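Fatty acid-binding protein homolog (Ascaris suum, PDB 6I8X) binds fatty acids inside a beta-barrel and may sequester potentially toxic fatty acids and their peroxidation products or help maintain the lipid layer of the eggshell. Local coordinates at residues 26-31 against 118-123; 52-57 against 61-66; 76-79 against 83-86; 133-136 against 141-144. All coordinates share one frame; numbering follows the deposited sequence.

Contact 1 (26-31 against 118-123); sequences DEYLKA and DVETYE. With EDO (1,2-ethanediol), chain H.
Tyr28 and Glu120 reach toward each other from opposite directions, and their meeting carries nearly all of this helix-to-strand contact. The backbones stay well apart: the nearest CA atoms, of Tyr28 and Tyr122, are separated by 12.7 Å, so long side chains must span the gap. Tyr28 does this with CG trans to its backbone N (chi1 165°), which directs the ring toward the strand. Glu120 answers with an extended chain and presents OE2 at the edge of the phenol ring, in its plane. The hydroxyl Tyr28 OH donates to Glu120 OE2 over 2.6 Å, arriving on the syn side of that oxygen but 22° out of the carboxylate plane; ring and carboxylate are turned 31° against each other. Glu120 OE1 is engaged by Arg32 in a salt bridge, so both carboxylate oxygens have partners, and the nearby positive charge would probably favour the ionised acid in this buried spot. Tyr122 adds a light touch, its CE1 lying 3.9 Å from Tyr28 OH, which sits at that ring's edge. On the strand, a bound 1,2-ethanediol makes weak hydrogen bonds to Thr121 O and Glu123 OE1. Around the central bond, the Tyr28 ring packs on Met135 and Trp137 of strand 130-137 and on Thr142 of strand 140-148, while Leu29 turns to helix 36-43; helix 25-31 is thereby seated against three consecutive strands of the barrel.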
loop_
_atom_site.group_PDB
_atom_site.type_symbol
_atom_site.label_atom_id
_atom_site.label_comp_id
_atom_site.label_asym_id
_atom_site.label_seq_id
_atom_site.Cartn_x
_atom_site.Cartn_y
_atom_site.Cartn_z
ATOM N N ASP A 26 -6.023 -10.914 -11.611
ATOM C CA ASP A 26 -6.619 -10.627 -12.921
ATOM C C ASP A 26 -8.113 -10.265 -12.856
ATOM O O ASP A 26 -8.515 -9.270 -13.454
ATOM C CB ASP A 26 -6.411 -11.780 -13.906
ATOM C CG ASP A 26 -6.873 -11.414 -15.294
ATOM O OD1 ASP A 26 -6.088 -10.795 -16.019
ATOM O OD2 ASP A 26 -8.061 -11.704 -15.634
ATOM N N GLU A 27 -8.928 -11.073 -12.180
ATOM C CA GLU A 27 -10.359 -10.775 -12.078
ATOM C C GLU A 27 -10.601 -9.476 -11.308
ATOM O O GLU A 27 -11.534 -8.737 -11.633
ATOM C CB GLU A 27 -11.157 -11.964 -11.496
ATOM C CG GLU A 27 -12.627 -12.010 -11.926
ATOM C CD GLU A 27 -12.977 -11.960 -13.409
ATOM O OE1 GLU A 27 -12.165 -12.419 -14.247
ATOM O OE2 GLU A 27 -14.086 -11.472 -13.730
ATOM N N TYR A 28 -9.738 -9.187 -10.312
ATOM C CA TYR A 28 -9.794 -7.955 -9.532
ATOM C C TYR A 28 -9.549 -6.758 -10.435
ATOM O O TYR A 28 -10.276 -5.784 -10.331
ATOM C CB TYR A 28 -8.769 -7.958 -8.370
ATOM C CG TYR A 28 -8.566 -6.573 -7.783
ATOM C CD1 TYR A 28 -9.464 -6.047 -6.853
ATOM C CD2 TYR A 28 -7.539 -5.749 -8.233
ATOM C CE1 TYR A 28 -9.294 -4.765 -6.329
ATOM C CE2 TYR A 28 -7.387 -4.449 -7.749
ATOM C CZ TYR A 28 -8.252 -3.973 -6.778
ATOM O OH TYR A 28 -8.074 -2.713 -6.277
ATOM N N LEU A 29 -8.492 -6.812 -11.274
ATOM C CA LEU A 29 -8.133 -5.739 -12.210
ATOM C C LEU A 29 -9.229 -5.529 -13.243
ATOM O O LEU A 29 -9.489 -4.398 -13.642
ATOM C CB LEU A 29 -6.765 -5.987 -12.882
ATOM C CG LEU A 29 -5.531 -5.930 -11.966
ATOM C CD1 LEU A 29 -4.301 -6.397 -12.713
ATOM C CD2 LEU A 29 -5.307 -4.508 -11.378
ATOM N N LYS A 30 -9.904 -6.613 -13.615
ATOM C CA LYS A 30 -11.046 -6.613 -14.525
ATOM C C LYS A 30 -12.243 -5.889 -13.874
ATOM O O LYS A 30 -12.845 -5.027 -14.516
ATOM C CB LYS A 30 -11.417 -8.049 -14.907
ATOM C CG LYS A 30 -11.719 -8.182 -16.369
ATOM C CD LYS A 30 -11.850 -9.626 -16.786
ATOM C CE LYS A 30 -12.711 -9.684 -17.999
ATOM N NZ LYS A 30 -12.898 -11.071 -18.477
ATOM N N ALA A 31 -12.541 -6.190 -12.585
ATOM C CA ALA A 31 -13.643 -5.556 -11.839
ATOM C C ALA A 31 -13.407 -4.039 -11.704
ATOM O O ALA A 31 -14.344 -3.253 -11.756
ATOM C CB ALA A 31 -13.807 -6.211 -10.468
ATOM N N ASP A 118 -14.031 7.974 -6.215
ATOM C CA ASP A 118 -13.163 6.806 -6.292
ATOM C C ASP A 118 -12.334 6.653 -4.984
ATOM O O ASP A 118 -11.261 7.249 -4.843
ATOM C CB ASP A 118 -12.275 6.872 -7.545
ATOM C CG ASP A 118 -11.767 5.518 -8.007
ATOM O OD1 ASP A 118 -11.761 4.571 -7.187
ATOM O OD2 ASP A 118 -11.367 5.406 -9.187
ATOM N N VAL A 119 -12.881 5.877 -4.027
ATOM C CA VAL A 119 -12.309 5.601 -2.704
ATOM C C VAL A 119 -12.023 4.107 -2.600
ATOM O O VAL A 119 -12.927 3.292 -2.799
ATOM C CB VAL A 119 -13.239 6.068 -1.546
ATOM C CG1 VAL A 119 -12.669 5.692 -0.175
ATOM C CG2 VAL A 119 -13.507 7.569 -1.617
ATOM N N GLU A 120 -10.774 3.750 -2.259
ATOM C CA GLU A 120 -10.378 2.361 -2.106
ATOM C C GLU A 120 -9.367 2.145 -0.975
ATOM O O GLU A 120 -8.362 2.856 -0.899
ATOM C CB GLU A 120 -9.860 1.783 -3.433
ATOM C CG GLU A 120 -9.386 0.350 -3.271
ATOM C CD GLU A 120 -9.251 -0.492 -4.514
ATOM O OE1 GLU A 120 -8.724 0.021 -5.524
ATOM O OE2 GLU A 120 -9.589 -1.695 -4.445
ATOM N N THR A 121 -9.624 1.121 -0.136
ATOM C CA THR A 121 -8.760 0.711 0.965
ATOM C C THR A 121 -8.033 -0.618 0.679
ATOM O O THR A 121 -8.669 -1.605 0.275
ATOM C CB THR A 121 -9.559 0.679 2.283
ATOM O OG1 THR A 121 -10.176 1.954 2.478
ATOM C CG2 THR A 121 -8.681 0.345 3.506
ATOM N N TYR A 122 -6.706 -0.639 0.921
ATOM C CA TYR A 122 -5.856 -1.843 0.823
ATOM C C TYR A 122 -5.466 -2.252 2.240
ATOM O O TYR A 122 -5.181 -1.400 3.073
ATOM C CB TYR A 122 -4.586 -1.613 -0.011
ATOM C CG TYR A 122 -4.845 -0.962 -1.345
ATOM C CD1 TYR A 122 -5.623 -1.592 -2.311
ATOM C CD2 TYR A 122 -4.358 0.309 -1.627
ATOM C CE1 TYR A 122 -5.866 -0.995 -3.549
ATOM C CE2 TYR A 122 -4.628 0.935 -2.848
ATOM C CZ TYR A 122 -5.370 0.272 -3.812
ATOM O OH TYR A 122 -5.608 0.868 -5.028
ATOM N N GLU A 123 -5.438 -3.552 2.501
ATOM C CA GLU A 123 -5.132 -4.111 3.808
ATOM C C GLU A 123 -3.834 -4.922 3.764
ATOM O O GLU A 123 -3.638 -5.708 2.844
ATOM C CB GLU A 123 -6.321 -4.974 4.224
ATOM C CG GLU A 123 -6.187 -5.728 5.531
ATOM C CD GLU A 123 -7.318 -6.709 5.792
ATOM O OE1 GLU A 123 -8.470 -6.426 5.387
ATOM O OE2 GLU A 123 -7.045 -7.769 6.402
HETATM C C1 EDO H . -10.361 -5.063 1.224
HETATM O O1 EDO H . -9.557 -4.277 2.093
HETATM C C2 EDO H . -9.991 -6.568 1.354
HETATM O O2 EDO H . -9.973 -6.929 2.722
#

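Contact 2 (52-57 against 61-66); sequences RNAASG and RYDMEN
Arg52 and Asp63 meet through two different first torsions: in Arg52, CG sits between backbone N and carbonyl carbon (chi1 67°), whereas in Asp63 CG is trans to the carbonyl carbon (chi1 -58°). The extended arginine chain then runs across the aspartate, with Asp63 CB over one face of the guanidinium and the two planar groups 79° apart. A salt bridge joins Arg52 NE to Asp63 OD2 at 3.1 Å, and the same oxygen accepts Ala55 N at 2.9 Å, on its syn side but clearly out of the carboxylate plane. Asp63 OD1 takes a water and Asp77 N, so the carboxylate ties the arginine, the turn and the next strand together. At the guanidinium edge, Arg52 NH1 makes a long, weak salt-bridge bond of 3.4 Å to Glu65 OE1; Glu65 OE2 is held by His74. Paired backbone bonds link Arg52 and Asp63, and Ala54 N reaches Arg61 O at 2.8 Å from above the carbonyl plane. A water connects Asn53 OD1 to Arg61 O. Beyond the last pair the chain enters a type I turn, closed by Gly57 N to Ala54 O at 2.9 Å. This is the end of an antiparallel beta hairpin of the fatty acid-binding protein barrel, beside bound tris(hydroxyethyl)aminomethane, whose pocket includes Arg52.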
loop_
_atom_site.group_PDB
_atom_site.type_symbol
_atom_site.label_atom_id
_atom_site.label_comp_id
_atom_site.label_asym_id
_atom_site.label_seq_id
_atom_site.Cartn_x
_atom_site.Cartn_y
_atom_site.Cartn_z
ATOM N N ARG A 52 9.726 2.245 6.412
ATOM C CA ARG A 52 10.739 2.567 7.408
ATOM C C ARG A 52 10.289 3.717 8.312
ATOM O O ARG A 52 9.362 4.448 7.953
ATOM C CB ARG A 52 12.089 2.883 6.734
ATOM C CG ARG A 52 12.106 4.167 5.907
ATOM C CD ARG A 52 13.511 4.510 5.480
ATOM N NE ARG A 52 13.550 5.727 4.666
ATOM C CZ ARG A 52 13.471 5.749 3.336
ATOM N NH1 ARG A 52 13.333 4.618 2.648
ATOM N NH2 ARG A 52 13.518 6.906 2.684
ATOM N N ASN A 53 11.000 3.912 9.452
ATOM C CA ASN A 53 10.833 5.062 10.341
ATOM C C ASN A 53 11.325 6.229 9.482
ATOM O O ASN A 53 12.262 6.043 8.708
ATOM C CB ASN A 53 11.727 4.930 11.582
ATOM C CG ASN A 53 11.307 3.836 12.525
ATOM O OD1 ASN A 53 10.316 3.956 13.215
ATOM N ND2 ASN A 53 12.034 2.732 12.557
ATOM N N ALA A 54 10.665 7.389 9.548
ATOM C CA ALA A 54 11.033 8.548 8.716
ATOM C C ALA A 54 12.518 8.913 8.792
ATOM O O ALA A 54 13.045 9.105 9.884
ATOM C CB ALA A 54 10.175 9.751 9.072
ATOM N N ALA A 55 13.178 9.037 7.621
ATOM C CA ALA A 55 14.594 9.407 7.504
ATOM C C ALA A 55 14.891 10.755 8.190
ATOM O O ALA A 55 16.024 10.999 8.599
ATOM C CB ALA A 55 15.000 9.455 6.042
ATOM N N SER A 56 13.855 11.602 8.351
ATOM C CA SER A 56 13.941 12.907 9.016
ATOM C C SER A 56 14.119 12.787 10.558
ATOM O O SER A 56 14.447 13.780 11.218
ATOM C CB SER A 56 12.700 13.727 8.694
ATOM O OG SER A 56 11.596 13.159 9.374
ATOM N N GLY A 57 13.872 11.596 11.108
ATOM C CA GLY A 57 14.033 11.320 12.531
ATOM C C GLY A 57 12.855 11.684 13.410
ATOM O O GLY A 57 12.933 11.527 14.635
ATOM N N ARG A 61 6.588 8.959 12.711
ATOM C CA ARG A 61 6.497 9.349 11.312
ATOM C C ARG A 61 7.247 8.317 10.486
ATOM O O ARG A 61 8.261 7.756 10.944
ATOM C CB ARG A 61 6.931 10.792 11.043
ATOM C CG ARG A 61 5.924 11.734 11.656
ATOM C CD ARG A 61 5.626 12.934 10.812
ATOM N NE ARG A 61 4.566 13.719 11.435
ATOM C CZ ARG A 61 3.384 13.958 10.884
ATOM N NH1 ARG A 61 3.112 13.521 9.661
ATOM N NH2 ARG A 61 2.485 14.693 11.527
ATOM N N TYR A 62 6.694 8.001 9.299
ATOM C CA TYR A 62 7.211 6.946 8.437
ATOM C C TYR A 62 7.409 7.346 7.002
ATOM O O TYR A 62 6.850 8.336 6.529
ATOM C CB TYR A 62 6.242 5.745 8.494
ATOM C CG TYR A 62 6.044 5.257 9.907
ATOM C CD1 TYR A 62 6.948 4.369 10.487
ATOM C CD2 TYR A 62 5.038 5.795 10.718
ATOM C CE1 TYR A 62 6.847 4.010 11.824
ATOM C CE2 TYR A 62 4.938 5.452 12.065
ATOM C CZ TYR A 62 5.852 4.564 12.614
ATOM O OH TYR A 62 5.762 4.180 13.920
ATOM N N ASP A 63 8.175 6.521 6.294
ATOM C CA ASP A 63 8.381 6.618 4.857
ATOM C C ASP A 63 7.966 5.296 4.240
ATOM O O ASP A 63 8.182 4.231 4.829
ATOM C CB ASP A 63 9.855 6.893 4.493
ATOM C CG ASP A 63 10.448 8.138 5.089
ATOM O OD1 ASP A 63 9.683 9.108 5.339
ATOM O OD2 ASP A 63 11.678 8.157 5.305
ATOM N N MET A 64 7.373 5.356 3.076
ATOM C CA MET A 64 7.045 4.150 2.335
ATOM C C MET A 64 7.302 4.391 0.850
ATOM O O MET A 64 7.074 5.479 0.320
ATOM C CB MET A 64 5.656 3.536 2.665
ATOM C CG MET A 64 4.542 3.867 1.689
ATOM S SD MET A 64 4.386 2.813 0.201
ATOM C CE MET A 64 3.402 1.520 0.797
ATOM N N GLU A 65 7.810 3.370 0.201
ATOM C CA GLU A 65 8.112 3.395 -1.223
ATOM C C GLU A 65 7.472 2.212 -1.888
ATOM O O GLU A 65 7.463 1.116 -1.337
ATOM C CB GLU A 65 9.644 3.320 -1.448
ATOM C CG GLU A 65 10.412 4.490 -0.853
ATOM C CD GLU A 65 11.899 4.510 -1.131
ATOM O OE1 GLU A 65 12.627 3.655 -0.577
ATOM O OE2 GLU A 65 12.344 5.418 -1.866
ATOM N N ASN A 66 6.988 2.423 -3.094
ATOM C CA ASN A 66 6.513 1.383 -3.988
ATOM C C ASN A 66 7.455 1.483 -5.163
ATOM O O ASN A 66 7.408 2.475 -5.885
ATOM C CB ASN A 66 5.101 1.651 -4.479
ATOM C CG ASN A 66 4.044 1.053 -3.626
ATOM O OD1 ASN A 66 4.061 -0.131 -3.343
ATOM N ND2 ASN A 66 3.072 1.854 -3.256
HETATM O O HOH W 1 9.064 6.581 13.569
HETATM O O HOH W 2 11.382 11.282 6.154
#

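Contact 3 (76-79 against 83-86); sequences KDWA and EFQD
Trp78 and Phe84 form the direct contact, the closest approach being Trp78 CB to Phe84 CE1 at 3.6 Å. Phe84 CD1 follows at 3.8 Å from the same Trp78 CB, so these two phenyl atoms meet chiefly the tryptophan's methylene, with indole CG of Trp78 next at 4.0 Å from Phe84 CE1. The five-membered ring of Trp78 and the Phe84 ring are nearly parallel, their planes 14° apart, but with centroids separated by 5.5 Å they are slid aside and barely overlap. Trp78 has CG between its backbone N and carbonyl carbon (chi1 56°), which leads the indole away from Phe84 once CB has made its touch. Further along, a water accepts from Lys76 N at 2.9 Å and donates weakly to Asp86 OD2 at 3.4 Å. In the next shell Trp78 stacks on Phe98 and meets Tyr62, while Phe84 rests on Ile96 and meets the His75 ring; His75 also hydrogen-bonds Asp86 OD2. Asp77, with positive phi, and Trp78 both face Tyr62 in a G1 beta bulge at this corner. The CA atoms of Trp78 and Phe84 remain 7.4 Å apart, too far for regular sheet pairing, so these two segments are joined by non-directional apolar contact and a water bridge with one weak arm, not by backbone bonds.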
loop_
_atom_site.group_PDB
_atom_site.type_symbol
_atom_site.label_atom_id
_atom_site.label_comp_id
_atom_site.label_asym_id
_atom_site.label_seq_id
_atom_site.Cartn_x
_atom_site.Cartn_y
_atom_site.Cartn_z
ATOM N N LYS A 76 6.918 10.384 2.000
ATOM C CA LYS A 76 7.801 10.759 3.110
ATOM C C LYS A 76 7.132 11.495 4.246
ATOM O O LYS A 76 6.330 12.401 4.018
ATOM C CB LYS A 76 8.993 11.594 2.604
ATOM C CG LYS A 76 9.742 11.005 1.394
ATOM C CD LYS A 76 10.650 9.830 1.764
ATOM C CE LYS A 76 11.701 9.573 0.710
ATOM N NZ LYS A 76 12.675 10.702 0.599
ATOM N N ASP A 77 7.526 11.132 5.480
ATOM C CA ASP A 77 7.109 11.723 6.748
ATOM C C ASP A 77 5.619 11.657 7.033
ATOM O O ASP A 77 5.049 12.638 7.518
ATOM C CB ASP A 77 7.612 13.181 6.869
ATOM C CG ASP A 77 8.971 13.247 7.492
ATOM O OD1 ASP A 77 9.092 12.866 8.672
ATOM O OD2 ASP A 77 9.922 13.627 6.789
ATOM N N TRP A 78 4.996 10.512 6.781
ATOM C CA TRP A 78 3.576 10.378 7.087
ATOM C C TRP A 78 3.327 9.784 8.499
ATOM O O TRP A 78 4.209 9.154 9.079
ATOM C CB TRP A 78 2.811 9.625 5.994
ATOM C CG TRP A 78 3.371 8.266 5.684
ATOM C CD1 TRP A 78 4.213 7.946 4.660
ATOM C CD2 TRP A 78 3.096 7.036 6.379
ATOM N NE1 TRP A 78 4.486 6.603 4.677
ATOM C CE2 TRP A 78 3.845 6.024 5.744
ATOM C CE3 TRP A 78 2.304 6.698 7.496
ATOM C CZ2 TRP A 78 3.845 4.695 6.191
ATOM C CZ3 TRP A 78 2.334 5.394 7.968
ATOM C CH2 TRP A 78 3.081 4.400 7.306
ATOM N N ALA A 79 2.140 10.022 9.046
ATOM C CA ALA A 79 1.752 9.498 10.341
ATOM C C ALA A 79 0.499 8.646 10.167
ATOM O O ALA A 79 -0.303 8.901 9.257
ATOM C CB ALA A 79 1.472 10.652 11.306
ATOM N N GLU A 83 -4.091 12.041 6.884
ATOM C CA GLU A 83 -4.230 12.142 5.430
ATOM C C GLU A 83 -3.196 13.107 4.839
ATOM O O GLU A 83 -2.944 14.169 5.411
ATOM C CB GLU A 83 -5.660 12.606 5.077
ATOM C CG GLU A 83 -5.981 12.548 3.593
ATOM C CD GLU A 83 -7.379 13.005 3.216
ATOM O OE1 GLU A 83 -7.615 14.233 3.180
ATOM O OE2 GLU A 83 -8.225 12.136 2.906
ATOM N N PHE A 84 -2.626 12.740 3.687
ATOM C CA PHE A 84 -1.677 13.547 2.918
ATOM C C PHE A 84 -2.033 13.422 1.431
ATOM O O PHE A 84 -2.764 12.509 1.035
ATOM C CB PHE A 84 -0.216 13.088 3.161
ATOM C CG PHE A 84 0.151 11.664 2.770
ATOM C CD1 PHE A 84 -0.016 10.617 3.665
ATOM C CD2 PHE A 84 0.736 11.393 1.535
ATOM C CE1 PHE A 84 0.360 9.318 3.327
ATOM C CE2 PHE A 84 1.124 10.100 1.195
ATOM C CZ PHE A 84 0.944 9.067 2.094
ATOM N N GLN A 85 -1.532 14.342 0.617
ATOM C CA GLN A 85 -1.736 14.305 -0.822
ATOM C C GLN A 85 -0.393 14.041 -1.506
ATOM O O GLN A 85 0.607 14.665 -1.146
ATOM C CB GLN A 85 -2.369 15.608 -1.341
ATOM C CG GLN A 85 -2.853 15.450 -2.783
ATOM C CD GLN A 85 -3.469 16.692 -3.362
ATOM O OE1 GLN A 85 -4.486 17.211 -2.872
ATOM N NE2 GLN A 85 -2.915 17.134 -4.477
ATOM N N ASP A 86 -0.371 13.104 -2.469
ATOM C CA ASP A 86 0.834 12.751 -3.224
ATOM C C ASP A 86 0.518 12.032 -4.529
ATOM O O ASP A 86 -0.622 11.627 -4.772
ATOM C CB ASP A 86 1.787 11.888 -2.377
ATOM C CG ASP A 86 3.247 12.025 -2.739
ATOM O OD1 ASP A 86 3.564 12.820 -3.652
ATOM O OD2 ASP A 86 4.072 11.332 -2.123
HETATM O O HOH W 3 5.974 12.622 0.417
#

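Contact 4 (133-136 against 141-144); sequences MKMS and STSR. With VCA (vaccenic acid), chain C.
Met133 and Arg144 form one hydrogen-bonded antiparallel pair, Met135 and Thr142 the next, and four backbone hydrogen bonds join the strands. Met133 N donates to Arg144 O over 2.8 Å, almost straight at 173° and in the carbonyl plane; Arg144 N returns the bond to Met133 O. Met135 N to Thr142 O spans 3.1 Å, and Thr142 N to Met135 O 2.9 Å. Between them, CA-H...O contacts such as Ser143 CA to Met133 O at 3.3 Å fill in the pairing of strands whose directions are 163° apart.

Polar side chains meet on the face of Lys134, Ser136, Ser141 and Ser143. Lys134 folds at its last torsion (chi4 -71°), which brings NZ back to donate to Ser143 OG at 3.1 Å. Ser136 OG and Ser141 OG share a hydrogen bond of 3.2 Å.

The other face, of Met133, Met135, Thr142 and Arg144, combines apolar packing with polar ends. Met135 and Thr142 lie alongside each other, pointing the same way, with Met135 SD 3.8 Å from Thr142 CG2; Thr142 OG1 bonds to Glu23 O.

Vaccenic acid is met by Arg144 NH2, 3.7 Å from its C3, which is at the guanidinium edge, and Met133 CE approaches the carboxylate end, itself hydrogen-bonded by Lys49. Arg144 NH1 is salt-bridged to Asp22, and Phe25 gives the guanidinium a cation-pi partner. Phe25, at the start of helix 25-31, also packs on Met135 and Thr142, and strand 119-127 flanks the hairpin through Tyr122 and Tyr124, which touch Met133.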
loop_
_atom_site.group_PDB
_atom_site.type_symbol
_atom_site.label_atom_id
_atom_site.label_comp_id
_atom_site.label_asym_id
_atom_site.label_seq_id
_atom_site.Cartn_x
_atom_site.Cartn_y
_atom_site.Cartn_z
ATOM N N MET A 133 -0.999 -8.400 1.015
ATOM C CA MET A 133 -1.788 -7.246 0.663
ATOM C C MET A 133 -3.110 -7.735 0.106
ATOM O O MET A 133 -3.111 -8.448 -0.885
ATOM C CB MET A 133 -1.075 -6.375 -0.359
ATOM C CG MET A 133 -1.783 -5.051 -0.584
ATOM S SD MET A 133 -1.046 -4.276 -2.017
ATOM C CE MET A 133 -1.622 -2.650 -1.836
ATOM N N LYS A 134 -4.228 -7.326 0.720
ATOM C CA LYS A 134 -5.579 -7.715 0.321
ATOM C C LYS A 134 -6.364 -6.524 -0.209
ATOM O O LYS A 134 -6.312 -5.419 0.341
ATOM C CB LYS A 134 -6.346 -8.377 1.493
ATOM C CG LYS A 134 -5.749 -9.698 1.951
ATOM C CD LYS A 134 -6.576 -10.341 3.066
ATOM C CE LYS A 134 -5.937 -11.586 3.660
ATOM N NZ LYS A 134 -5.952 -12.752 2.726
ATOM N N MET A 135 -7.116 -6.771 -1.288
ATOM C CA MET A 135 -7.943 -5.774 -1.965
ATOM C C MET A 135 -9.239 -6.424 -2.396
ATOM O O MET A 135 -9.265 -7.624 -2.677
ATOM C CB MET A 135 -7.227 -5.218 -3.205
ATOM C CG MET A 135 -5.842 -4.759 -2.935
ATOM S SD MET A 135 -4.658 -5.514 -4.018
ATOM C CE MET A 135 -4.651 -4.312 -5.368
ATOM N N SER A 136 -10.296 -5.610 -2.497
ATOM C CA SER A 136 -11.632 -6.025 -2.888
ATOM C C SER A 136 -12.327 -4.937 -3.691
ATOM O O SER A 136 -12.313 -3.769 -3.280
ATOM C CB SER A 136 -12.459 -6.359 -1.649
ATOM O OG SER A 136 -13.517 -7.232 -1.992
ATOM N N SER A 141 -12.267 -10.275 -4.698
ATOM C CA SER A 141 -11.122 -10.199 -3.774
ATOM C C SER A 141 -9.833 -10.765 -4.363
ATOM O O SER A 141 -9.871 -11.674 -5.188
ATOM C CB SER A 141 -11.432 -10.923 -2.462
ATOM O OG SER A 141 -12.382 -10.191 -1.711
ATOM N N THR A 142 -8.690 -10.238 -3.894
ATOM C CA THR A 142 -7.339 -10.630 -4.303
ATOM C C THR A 142 -6.350 -10.488 -3.130
ATOM O O THR A 142 -6.545 -9.635 -2.270
ATOM C CB THR A 142 -6.889 -9.865 -5.576
ATOM O OG1 THR A 142 -5.637 -10.397 -6.003
ATOM C CG2 THR A 142 -6.744 -8.341 -5.359
ATOM N N SER A 143 -5.323 -11.349 -3.094
ATOM C CA SER A 143 -4.237 -11.339 -2.105
ATOM C C SER A 143 -2.927 -11.356 -2.883
ATOM O O SER A 143 -2.806 -12.118 -3.832
ATOM C CB SER A 143 -4.307 -12.566 -1.198
ATOM O OG SER A 143 -5.370 -12.383 -0.290
ATOM N N ARG A 144 -1.977 -10.497 -2.511
ATOM C CA ARG A 144 -0.658 -10.371 -3.156
ATOM C C ARG A 144 0.328 -10.628 -2.035
ATOM O O ARG A 144 0.200 -10.031 -0.959
ATOM C CB ARG A 144 -0.463 -8.942 -3.738
ATOM C CG ARG A 144 -1.528 -8.487 -4.751
ATOM C CD ARG A 144 -1.039 -8.622 -6.188
ATOM N NE ARG A 144 -0.296 -7.448 -6.606
ATOM C CZ ARG A 144 0.505 -7.382 -7.661
ATOM N NH1 ARG A 144 0.674 -8.442 -8.444
ATOM N NH2 ARG A 144 1.121 -6.252 -7.957
HETATM O O2 VCA C . 0.564 -1.545 -4.813
HETATM C C1 VCA C . 0.938 -2.438 -5.701
HETATM O O1 VCA C . 1.692 -3.345 -5.446
HETATM C C2 VCA C . 0.337 -2.245 -7.065
HETATM C C3 VCA C . 1.267 -2.551 -8.236
HETATM C C4 VCA C . 0.748 -1.991 -9.550
HETATM C C5 VCA C . 1.544 -2.380 -10.779
HETATM C C6 VCA C . 2.681 -1.432 -11.101
HETATM C C7 VCA C . 3.577 -1.949 -12.209
HETATM C C8 VCA C . 3.103 -1.741 -13.639
HETATM C C9 VCA C . 3.416 -0.372 -14.210
HETATM C C10 VCA C . 2.811 -0.155 -15.601
HETATM C C11 VCA C . 2.471 1.275 -15.893
HETATM C C12 VCA C . 1.494 1.969 -15.337
HETATM C C13 VCA C . 0.535 1.468 -14.295
HETATM C C14 VCA C . -0.636 2.415 -14.030
HETATM C C15 VCA C . -1.697 1.848 -13.099
HETATM C C16 VCA C . -1.209 1.451 -11.711
HETATM C C17 VCA C . -2.318 0.969 -10.795
HETATM C C18 VCA C . -1.910 0.903 -9.348
#

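How the contacts relate
From the N terminus, helix 25-31 opens the widest loop, which contact 1 closes 87 residues later on strand 119-127. Contacts 2 and 3 are nested within it, one after the other: 52-57 against 61-66 closes a hairpin, then 76-79 against 83-86 closes the short loop between strands 72-78 and 84-87, outermost in the sheet order. They touch through Ser56 with Asp77 and Tyr62 with Trp78. Contact 4 follows in series, closing the hairpin of strands 130-137 and 140-148; none cross. Contact 1 ties helix 25-31 to the strand beside that hairpin, its centre about 8 Å from that of contact 4, whereas contacts 1 and 2 lie on opposite sides of the chain's centre.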